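Local coordinates for alpha-rhamnosidase (Dictyoglomus thermophilum, PDB 6I60), which probably hydrolyses terminal non-reducing alpha-L-rhamnose residues from alpha-L-rhamnosides, at residues Tyr571-Lys579 and Arg838-Lys846; Arg885-Val896 and Ile928-Phe939. One frame throughout, in Å; residues are numbered along the deposited sequence.

In the fold
Contact 1 (571-579 with 838-846) joins the C-terminal part of helix 564-576 and the residues after it, in the helical glycosidase domain, to the loop between the first two strands of the C-terminal domain. Contact 2 (885-896 with 928-939) lies wholly within that C-terminal part and pairs strands in both of its sheets. Their centres are about 17 Å apart, and the two touch where the end of 838-846 meets Glu-893: Lys-846 NZ forms a salt bridge with Glu-893 OE2 at 3.0 Å, and Asn-845 O lies 3.1 Å from Glu-893 N, probably hydrogen-bonded. Neither contact includes Tyr-656, Glu-659 or Leu-660, which bind a 2-(2-ethoxyethoxy)ethanol molecule on helix 651-672.

Contact 1 (Tyr571-Lys579 and Arg838-Lys846); sequences YLYQYYGDK and RVGEPGWNK
A chi1 of 170° puts CG of Tyr-573 on the far side of CB from the backbone N and lays one ring face against Pro-842, while a chi1 of -76° sends the Tyr-575 ring past Val-839 to the indole of Trp-844. Pro-842 CB sits 3.9 Å from the centroid of the Tyr-573 ring in a CH-pi contact, and Pro-842 CG lies against Tyr-573 CE2. With an alanine in place of Tyr-573 the backbone O would still touch Pro-842 CB, but a gap would probably open beside Pro-842 CG. Between the two tyrosines, Gly-843 N donates to Gln-574 O (3.0 Å), approaching from well above the carbonyl plane. This junction is where the end of a helix in the (alpha/alpha)6-barrel domain, as in family 78 glycosidases, meets the C-terminal beta domain. The backbones come together at two glycines of positive phi, Gly-577 and Gly-843, their CA atoms 3.7 Å apart. The extended Gln-574 chain crosses Val-839 CG1, which Gln-574 NE2 approaches to 3.4 Å. Tyr-575 CD1 lies 3.4 Å from Trp-844 CZ2, the ring planes inclined at 51°, and the phenol OH is hydrogen-bonded to Glu-515. Asn-845 ND2 bonds Pro-842 O within the turn (3.1 Å).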
loop_
_atom_site.group_PDB
_atom_site.type_symbol
_atom_site.label_atom_id
_atom_site.label_comp_id
_atom_site.label_asym_id
_atom_site.label_seq_id
_atom_site.Cartn_x
_atom_site.Cartn_y
_atom_site.Cartn_z
ATOM N N TYR A 571 9.127 -2.419 9.326
ATOM C CA TYR A 571 8.656 -1.066 9.044
ATOM C C TYR A 571 7.401 -0.745 9.843
ATOM O O TYR A 571 7.239 0.380 10.332
ATOM C CB TYR A 571 8.395 -0.903 7.546
ATOM C CG TYR A 571 9.630 -0.587 6.730
ATOM C CD1 TYR A 571 10.744 0.001 7.318
ATOM C CD2 TYR A 571 9.682 -0.876 5.372
ATOM C CE1 TYR A 571 11.872 0.291 6.576
ATOM C CE2 TYR A 571 10.808 -0.591 4.624
ATOM C CZ TYR A 571 11.899 -0.008 5.231
ATOM O OH TYR A 571 13.020 0.280 4.489
ATOM N N LEU A 572 6.504 -1.724 9.993
ATOM C CA LEU A 572 5.275 -1.501 10.746
ATOM C C LEU A 572 5.557 -1.220 12.217
ATOM O O LEU A 572 4.790 -0.499 12.866
ATOM C CB LEU A 572 4.349 -2.707 10.603
ATOM C CG LEU A 572 3.794 -2.949 9.200
ATOM C CD1 LEU A 572 2.754 -4.057 9.217
ATOM C CD2 LEU A 572 3.208 -1.664 8.633
ATOM N N TYR A 573 6.643 -1.773 12.758
ATOM C CA TYR A 573 7.023 -1.466 14.130
ATOM C C TYR A 573 7.821 -0.171 14.220
ATOM O O TYR A 573 7.730 0.539 15.226
ATOM C CB TYR A 573 7.826 -2.625 14.728
ATOM C CG TYR A 573 8.459 -2.297 16.060
ATOM C CD1 TYR A 573 7.684 -2.157 17.203
ATOM C CD2 TYR A 573 9.831 -2.116 16.174
ATOM C CE1 TYR A 573 8.256 -1.850 18.425
ATOM C CE2 TYR A 573 10.412 -1.810 17.392
ATOM C CZ TYR A 573 9.619 -1.677 18.513
ATOM O OH TYR A 573 10.186 -1.371 19.728
ATOM N N GLN A 574 8.590 0.158 13.180
ATOM C CA GLN A 574 9.437 1.345 13.229
ATOM C C GLN A 574 8.614 2.623 13.111
ATOM O O GLN A 574 8.842 3.584 13.856
ATOM C CB GLN A 574 10.492 1.281 12.123
ATOM C CG GLN A 574 11.324 2.547 11.964
ATOM C CD GLN A 574 12.250 2.498 10.755
ATOM O OE1 GLN A 574 11.901 1.945 9.711
ATOM N NE2 GLN A 574 13.437 3.083 10.892
ATOM N N TYR A 575 7.651 2.652 12.191
ATOM C CA TYR A 575 6.902 3.867 11.899
ATOM C C TYR A 575 5.533 3.914 12.564
ATOM O O TYR A 575 4.884 4.965 12.531
ATOM C CB TYR A 575 6.740 4.031 10.383
ATOM C CG TYR A 575 7.998 4.517 9.696
ATOM C CD1 TYR A 575 8.409 5.839 9.814
ATOM C CD2 TYR A 575 8.776 3.655 8.936
ATOM C CE1 TYR A 575 9.559 6.289 9.191
ATOM C CE2 TYR A 575 9.928 4.095 8.309
ATOM C CZ TYR A 575 10.315 5.413 8.441
ATOM O OH TYR A 575 11.458 5.854 7.819
ATOM N N TYR A 576 5.076 2.815 13.164
ATOM C CA TYR A 576 3.792 2.799 13.848
ATOM C C TYR A 576 3.858 2.291 15.281
ATOM O O TYR A 576 2.881 2.468 16.019
ATOM C CB TYR A 576 2.779 1.942 13.075
ATOM C CG TYR A 576 2.465 2.444 11.685
ATOM C CD1 TYR A 576 3.115 1.921 10.576
ATOM C CD2 TYR A 576 1.513 3.434 11.481
ATOM C CE1 TYR A 576 2.829 2.375 9.299
ATOM C CE2 TYR A 576 1.218 3.893 10.207
ATOM C CZ TYR A 576 1.880 3.359 9.120
ATOM O OH TYR A 576 1.598 3.811 7.851
ATOM N N GLY A 577 4.958 1.674 15.699
ATOM C CA GLY A 577 5.048 1.139 17.047
ATOM C C GLY A 577 4.127 -0.034 17.306
ATOM O O GLY A 577 3.535 -0.125 18.389
ATOM N N ASP A 578 3.988 -0.933 16.337
ATOM C CA ASP A 578 3.126 -2.108 16.447
ATOM C C ASP A 578 4.026 -3.326 16.639
ATOM O O ASP A 578 4.374 -4.016 15.680
ATOM C CB ASP A 578 2.237 -2.254 15.214
ATOM C CG ASP A 578 1.239 -3.386 15.348
ATOM O OD1 ASP A 578 1.026 -3.856 16.485
ATOM O OD2 ASP A 578 0.665 -3.805 14.320
ATOM N N LYS A 579 4.404 -3.584 17.894
ATOM C CA LYS A 579 5.204 -4.761 18.205
ATOM C C LYS A 579 4.410 -6.054 18.092
ATOM O O LYS A 579 5.015 -7.130 18.045
ATOM C CB LYS A 579 5.797 -4.640 19.612
ATOM C CG LYS A 579 4.761 -4.467 20.714
ATOM C CD LYS A 579 5.421 -4.162 22.052
ATOM C CE LYS A 579 5.494 -5.402 22.932
ATOM N NZ LYS A 579 6.588 -5.308 23.941
ATOM N N ARG A 838 12.955 12.202 10.550
ATOM C CA ARG A 838 13.154 10.761 10.560
ATOM C C ARG A 838 12.758 10.202 11.918
ATOM O O ARG A 838 12.650 10.929 12.907
ATOM C CB ARG A 838 14.609 10.376 10.254
ATOM C CG ARG A 838 15.416 11.453 9.556
ATOM C CD ARG A 838 16.770 10.928 9.115
ATOM N NE ARG A 838 17.520 10.346 10.224
ATOM C CZ ARG A 838 18.604 10.895 10.763
ATOM N NH1 ARG A 838 19.071 12.047 10.298
ATOM N NH2 ARG A 838 19.223 10.293 11.769
ATOM N N VAL A 839 12.553 8.890 11.955
ATOM C CA VAL A 839 12.162 8.216 13.187
ATOM C C VAL A 839 13.399 8.002 14.051
ATOM O O VAL A 839 14.399 7.432 13.600
ATOM C CB VAL A 839 11.449 6.889 12.878
ATOM C CG1 VAL A 839 12.232 6.080 11.853
ATOM C CG2 VAL A 839 11.243 6.090 14.146
ATOM N N GLY A 840 13.339 8.478 15.293
ATOM C CA GLY A 840 14.434 8.300 16.226
ATOM C C GLY A 840 14.242 7.072 17.089
ATOM O O GLY A 840 15.200 6.353 17.391
ATOM N N GLU A 841 13.002 6.827 17.497
ATOM C CA GLU A 841 12.622 5.631 18.229
ATOM C C GLU A 841 11.311 5.117 17.657
ATOM O O GLU A 841 10.482 5.911 17.196
ATOM C CB GLU A 841 12.473 5.904 19.735
ATOM C CG GLU A 841 13.740 6.423 20.402
ATOM C CD GLU A 841 14.697 5.316 20.813
ATOM O OE1 GLU A 841 14.722 4.258 20.147
ATOM O OE2 GLU A 841 15.432 5.507 21.806
ATOM N N PRO A 842 11.099 3.798 17.665
ATOM C CA PRO A 842 9.925 3.228 16.990
ATOM C C PRO A 842 8.621 3.854 17.468
ATOM O O PRO A 842 8.500 4.305 18.609
ATOM C CB PRO A 842 9.999 1.740 17.351
ATOM C CG PRO A 842 11.445 1.494 17.606
ATOM C CD PRO A 842 11.977 2.754 18.224
ATOM N N GLY A 843 7.641 3.884 16.568
ATOM C CA GLY A 843 6.382 4.535 16.866
ATOM C C GLY A 843 6.462 6.040 16.952
ATOM O O GLY A 843 5.555 6.666 17.506
ATOM N N TRP A 844 7.526 6.640 16.411
ATOM C CA TRP A 844 7.772 8.078 16.509
ATOM C C TRP A 844 7.843 8.539 17.963
ATOM O O TRP A 844 7.493 9.677 18.282
ATOM C CB TRP A 844 6.719 8.886 15.742
ATOM C CG TRP A 844 6.709 8.632 14.263
ATOM C CD1 TRP A 844 5.874 7.796 13.578
ATOM C CD2 TRP A 844 7.573 9.224 13.283
ATOM N NE1 TRP A 844 6.165 7.829 12.236
ATOM C CE2 TRP A 844 7.205 8.697 12.028
ATOM C CE3 TRP A 844 8.623 10.145 13.346
ATOM C CZ2 TRP A 844 7.849 9.063 10.847
ATOM C CZ3 TRP A 844 9.262 10.505 12.172
ATOM C CH2 TRP A 844 8.872 9.966 10.939
ATOM N N ASN A 845 8.290 7.652 18.857
ATOM C CA ASN A 845 8.465 8.039 20.253
ATOM C C ASN A 845 9.505 9.141 20.392
ATOM O O ASN A 845 9.387 10.004 21.270
ATOM C CB ASN A 845 8.854 6.822 21.094
ATOM C CG ASN A 845 7.669 6.216 21.824
ATOM O OD1 ASN A 845 7.301 6.659 22.912
ATOM N ND2 ASN A 845 7.063 5.195 21.225
ATOM N N LYS A 846 10.524 9.128 19.536
ATOM C CA LYS A 846 11.481 10.219 19.422
ATOM C C LYS A 846 11.592 10.594 17.953
ATOM O O LYS A 846 11.677 9.715 17.090
ATOM C CB LYS A 846 12.851 9.828 19.984
ATOM C CG LYS A 846 13.931 10.881 19.790
ATOM C CD LYS A 846 15.084 10.674 20.760
ATOM C CE LYS A 846 15.449 11.966 21.475
ATOM N NZ LYS A 846 16.377 11.721 22.615
#

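Contact 2 (Arg885-Val896 and Ile928-Phe939); sequences RISVPVNSEGEV and IVIRVGSGSYNF
Ile-886 CD1 and Val-932 CG2 meet tip to tip at 3.8 Å, bridging two sheets, one antiparallel and one mixed, that face each other as in a beta-sandwich. Strands 885-888 and 935-939 pair antiparallel in one sheet, 893-896 and 928-932 in the other, four backbone hydrogen bonds holding each pair. The tightly packed part is the apolar interior. A chi1 of 69° wedges Ile-886 CG1 between its own N and carbonyl carbon and brings it to the edges of the Tyr-937 and Phe-939 rings, whereas Val-896 CG2 reaches Phe-939 CE1 (3.9 Å) from the opposite sheet. Val-932 CB lies over one face of the Tyr-937 ring.

The outward faces are looser and polar. Arg-885 runs alongside Asn-938, its CG 3.5 Å from ND2, and Ser-887 OG shares a hydrogen bond with Ser-936 OG (3.3 Å). On the other sheet Glu-895 OE1 meets Arg-931 NH1 in a salt bridge at 2.9 Å, the carboxylate and guanidinium planes steeply turned, 74° apart. Arg-931 NH2 also binds Glu-922 and Glu-895 OE2 binds His-897, which suggests that ion pairs and hydrogen bonds tie this sheet's outer side, while apolar side chains join the two sheets inside.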
loop_
_atom_site.group_PDB
_atom_site.type_symbol
_atom_site.label_atom_id
_atom_site.label_comp_id
_atom_site.label_asym_id
_atom_site.label_seq_id
_atom_site.Cartn_x
_atom_site.Cartn_y
_atom_site.Cartn_z
ATOM N N ARG A 885 11.038 25.575 11.936
ATOM C CA ARG A 885 9.824 25.442 12.733
ATOM C C ARG A 885 9.413 23.980 12.757
ATOM O O ARG A 885 9.169 23.385 11.702
ATOM C CB ARG A 885 8.690 26.306 12.175
ATOM C CG ARG A 885 7.436 26.289 13.032
ATOM C CD ARG A 885 6.241 26.852 12.285
ATOM N NE ARG A 885 5.154 27.214 13.191
ATOM C CZ ARG A 885 4.111 26.435 13.457
ATOM N NH1 ARG A 885 4.008 25.242 12.886
ATOM N NH2 ARG A 885 3.170 26.850 14.295
ATOM N N ILE A 886 9.332 23.404 13.955
ATOM C CA ILE A 886 8.983 22.000 14.117
ATOM C C ILE A 886 7.715 21.893 14.952
ATOM O O ILE A 886 7.318 22.825 15.656
ATOM C CB ILE A 886 10.123 21.182 14.759
ATOM C CG1 ILE A 886 10.313 21.592 16.221
ATOM C CG2 ILE A 886 11.414 21.355 13.974
ATOM C CD1 ILE A 886 11.045 20.559 17.053
ATOM N N SER A 887 7.075 20.729 14.859
ATOM C CA SER A 887 5.876 20.432 15.634
ATOM C C SER A 887 5.969 19.000 16.134
ATOM O O SER A 887 6.132 18.071 15.336
ATOM C CB SER A 887 4.612 20.635 14.796
ATOM O OG SER A 887 4.262 22.007 14.741
ATOM N N VAL A 888 5.876 18.825 17.449
ATOM C CA VAL A 888 5.958 17.520 18.088
ATOM C C VAL A 888 4.622 17.259 18.783
ATOM O O VAL A 888 4.188 18.089 19.580
ATOM C CB VAL A 888 7.111 17.427 19.100
ATOM C CG1 VAL A 888 7.299 15.990 19.568
ATOM C CG2 VAL A 888 8.394 17.976 18.491
ATOM N N PRO A 889 3.958 16.139 18.519
ATOM C CA PRO A 889 2.701 15.840 19.210
ATOM C C PRO A 889 2.962 15.342 20.626
ATOM O O PRO A 889 4.094 15.073 21.028
ATOM C CB PRO A 889 2.079 14.747 18.337
ATOM C CG PRO A 889 3.256 14.031 17.762
ATOM C CD PRO A 889 4.364 15.053 17.605
ATOM N N VAL A 890 1.872 15.222 21.385
ATOM C CA VAL A 890 1.969 14.762 22.766
ATOM C C VAL A 890 2.352 13.278 22.794
ATOM O O VAL A 890 1.995 12.503 21.897
ATOM C CB VAL A 890 0.646 15.016 23.513
ATOM C CG1 VAL A 890 0.849 14.949 25.011
ATOM C CG2 VAL A 890 0.066 16.377 23.138
ATOM N N ASN A 891 3.092 12.888 23.840
ATOM C CA ASN A 891 3.667 11.542 23.988
ATOM C C ASN A 891 4.778 11.300 22.967
ATOM O O ASN A 891 4.943 10.192 22.456
ATOM C CB ASN A 891 2.603 10.442 23.898
ATOM C CG ASN A 891 2.979 9.207 24.687
ATOM O OD1 ASN A 891 3.247 9.286 25.887
ATOM N ND2 ASN A 891 3.003 8.059 24.021
ATOM N N SER A 892 5.558 12.339 22.681
ATOM C CA SER A 892 6.692 12.228 21.776
ATOM C C SER A 892 7.711 13.297 22.139
ATOM O O SER A 892 7.373 14.328 22.728
ATOM C CB SER A 892 6.264 12.367 20.313
ATOM O OG SER A 892 7.374 12.671 19.490
ATOM N N GLU A 893 8.967 13.039 21.787
ATOM C CA GLU A 893 10.053 13.970 22.048
ATOM C C GLU A 893 10.790 14.274 20.752
ATOM O O GLU A 893 10.861 13.438 19.845
ATOM C CB GLU A 893 11.031 13.422 23.101
ATOM C CG GLU A 893 11.914 12.285 22.614
ATOM C CD GLU A 893 12.689 11.628 23.741
ATOM O OE1 GLU A 893 12.210 10.605 24.279
ATOM O OE2 GLU A 893 13.778 12.134 24.091
ATOM N N GLY A 894 11.333 15.484 20.671
ATOM C CA GLY A 894 12.018 15.957 19.483
ATOM C C GLY A 894 13.500 16.147 19.737
ATOM O O GLY A 894 13.910 16.540 20.831
ATOM N N GLU A 895 14.304 15.867 18.714
ATOM C CA GLU A 895 15.756 16.033 18.763
ATOM C C GLU A 895 16.153 16.869 17.548
ATOM O O GLU A 895 16.355 16.334 16.455
ATOM C CB GLU A 895 16.462 14.681 18.786
ATOM C CG GLU A 895 17.975 14.770 18.909
ATOM C CD GLU A 895 18.622 13.416 19.140
ATOM O OE1 GLU A 895 18.322 12.780 20.173
ATOM O OE2 GLU A 895 19.430 12.989 18.286
ATOM N N VAL A 896 16.259 18.179 17.741
ATOM C CA VAL A 896 16.584 19.090 16.652
ATOM C C VAL A 896 18.080 19.047 16.377
ATOM O O VAL A 896 18.900 19.034 17.303
ATOM C CB VAL A 896 16.119 20.518 16.990
ATOM C CG1 VAL A 896 16.083 21.373 15.735
ATOM C CG2 VAL A 896 14.757 20.481 17.657
ATOM N N ILE A 928 24.017 21.611 15.998
ATOM C CA ILE A 928 23.661 22.084 17.331
ATOM C C ILE A 928 22.433 21.299 17.769
ATOM O O ILE A 928 21.394 21.334 17.096
ATOM C CB ILE A 928 23.394 23.598 17.359
ATOM C CG1 ILE A 928 24.716 24.370 17.410
ATOM C CG2 ILE A 928 22.517 23.971 18.547
ATOM C CD1 ILE A 928 25.337 24.441 18.793
ATOM N N VAL A 929 22.553 20.587 18.883
ATOM C CA VAL A 929 21.524 19.653 19.325
ATOM C C VAL A 929 20.597 20.345 20.313
ATOM O O VAL A 929 21.049 20.925 21.308
ATOM C CB VAL A 929 22.155 18.398 19.949
ATOM C CG1 VAL A 929 21.072 17.420 20.376
ATOM C CG2 VAL A 929 23.114 17.747 18.965
ATOM N N ILE A 930 19.296 20.282 20.038
ATOM C CA ILE A 930 18.262 20.813 20.918
ATOM C C ILE A 930 17.247 19.707 21.167
ATOM O O ILE A 930 16.786 19.059 20.221
ATOM C CB ILE A 930 17.574 22.054 20.315
ATOM C CG1 ILE A 930 18.606 23.134 19.983
ATOM C CG2 ILE A 930 16.524 22.600 21.269
ATOM C CD1 ILE A 930 18.120 24.151 18.971
ATOM N N ARG A 931 16.910 19.487 22.434
ATOM C CA ARG A 931 15.954 18.462 22.834
ATOM C C ARG A 931 14.701 19.144 23.363
ATOM O O ARG A 931 14.775 19.935 24.310
ATOM C CB ARG A 931 16.555 17.536 23.892
ATOM C CG ARG A 931 17.531 16.522 23.330
ATOM C CD ARG A 931 18.418 15.940 24.416
ATOM N NE ARG A 931 19.779 15.703 23.941
ATOM C CZ ARG A 931 20.132 14.693 23.151
ATOM N NH1 ARG A 931 19.224 13.816 22.741
ATOM N NH2 ARG A 931 21.396 14.559 22.771
ATOM N N VAL A 932 13.557 18.843 22.748
ATOM C CA VAL A 932 12.281 19.440 23.115
ATOM C C VAL A 932 11.251 18.332 23.299
ATOM O O VAL A 932 11.474 17.175 22.941
ATOM C CB VAL A 932 11.788 20.468 22.072
ATOM C CG1 VAL A 932 12.837 21.548 21.841
ATOM C CG2 VAL A 932 11.423 19.775 20.762
ATOM N N GLY A 933 10.110 18.707 23.872
ATOM C CA GLY A 933 8.990 17.798 24.007
ATOM C C GLY A 933 7.869 18.137 23.047
ATOM O O GLY A 933 8.125 18.615 21.938
ATOM N N SER A 934 6.626 17.908 23.461
ATOM C CA SER A 934 5.488 18.194 22.598
ATOM C C SER A 934 5.284 19.699 22.449
ATOM O O SER A 934 5.566 20.480 23.362
ATOM C CB SER A 934 4.220 17.541 23.151
ATOM O OG SER A 934 3.802 18.146 24.363
ATOM N N GLY A 935 4.797 20.100 21.279
ATOM C CA GLY A 935 4.491 21.484 20.982
ATOM C C GLY A 935 5.162 21.951 19.709
ATOM O O GLY A 935 5.851 21.201 19.019
ATOM N N SER A 936 4.946 23.227 19.401
ATOM C CA SER A 936 5.527 23.873 18.232
ATOM C C SER A 936 6.628 24.831 18.663
ATOM O O SER A 936 6.471 25.575 19.636
ATOM C CB SER A 936 4.460 24.628 17.433
ATOM O OG SER A 936 3.302 23.833 17.254
ATOM N N TYR A 937 7.741 24.814 17.932
ATOM C CA TYR A 937 8.897 25.630 18.270
ATOM C C TYR A 937 9.464 26.267 17.010
ATOM O O TYR A 937 9.399 25.693 15.919
ATOM C CB TYR A 937 9.988 24.806 18.967
ATOM C CG TYR A 937 9.513 24.048 20.186
ATOM C CD1 TYR A 937 9.018 22.756 20.073
ATOM C CD2 TYR A 937 9.566 24.621 21.449
ATOM C CE1 TYR A 937 8.584 22.059 21.181
ATOM C CE2 TYR A 937 9.135 23.930 22.563
ATOM C CZ TYR A 937 8.646 22.649 22.424
ATOM O OH TYR A 937 8.215 21.954 23.530
ATOM N N ASN A 938 10.029 27.463 17.179
ATOM C CA ASN A 938 10.675 28.204 16.102
ATOM C C ASN A 938 12.112 28.497 16.510
ATOM O O ASN A 938 12.350 29.134 17.541
ATOM C CB ASN A 938 9.927 29.505 15.801
ATOM C CG ASN A 938 8.521 29.264 15.287
ATOM O OD1 ASN A 938 7.632 28.879 16.043
ATOM N ND2 ASN A 938 8.315 29.491 13.996
ATOM N N PHE A 939 13.062 28.033 15.703
ATOM C CA PHE A 939 14.481 28.224 15.963
ATOM C C PHE A 939 15.090 29.118 14.891
ATOM O O PHE A 939 14.729 29.028 13.713
ATOM C CB PHE A 939 15.210 26.878 16.015
ATOM C CG PHE A 939 14.669 25.941 17.058
ATOM C CD1 PHE A 939 13.796 24.923 16.709
ATOM C CD2 PHE A 939 15.025 26.084 18.390
ATOM C CE1 PHE A 939 13.291 24.061 17.666
ATOM C CE2 PHE A 939 14.525 25.225 19.352
ATOM C CZ PHE A 939 13.657 24.212 18.990
#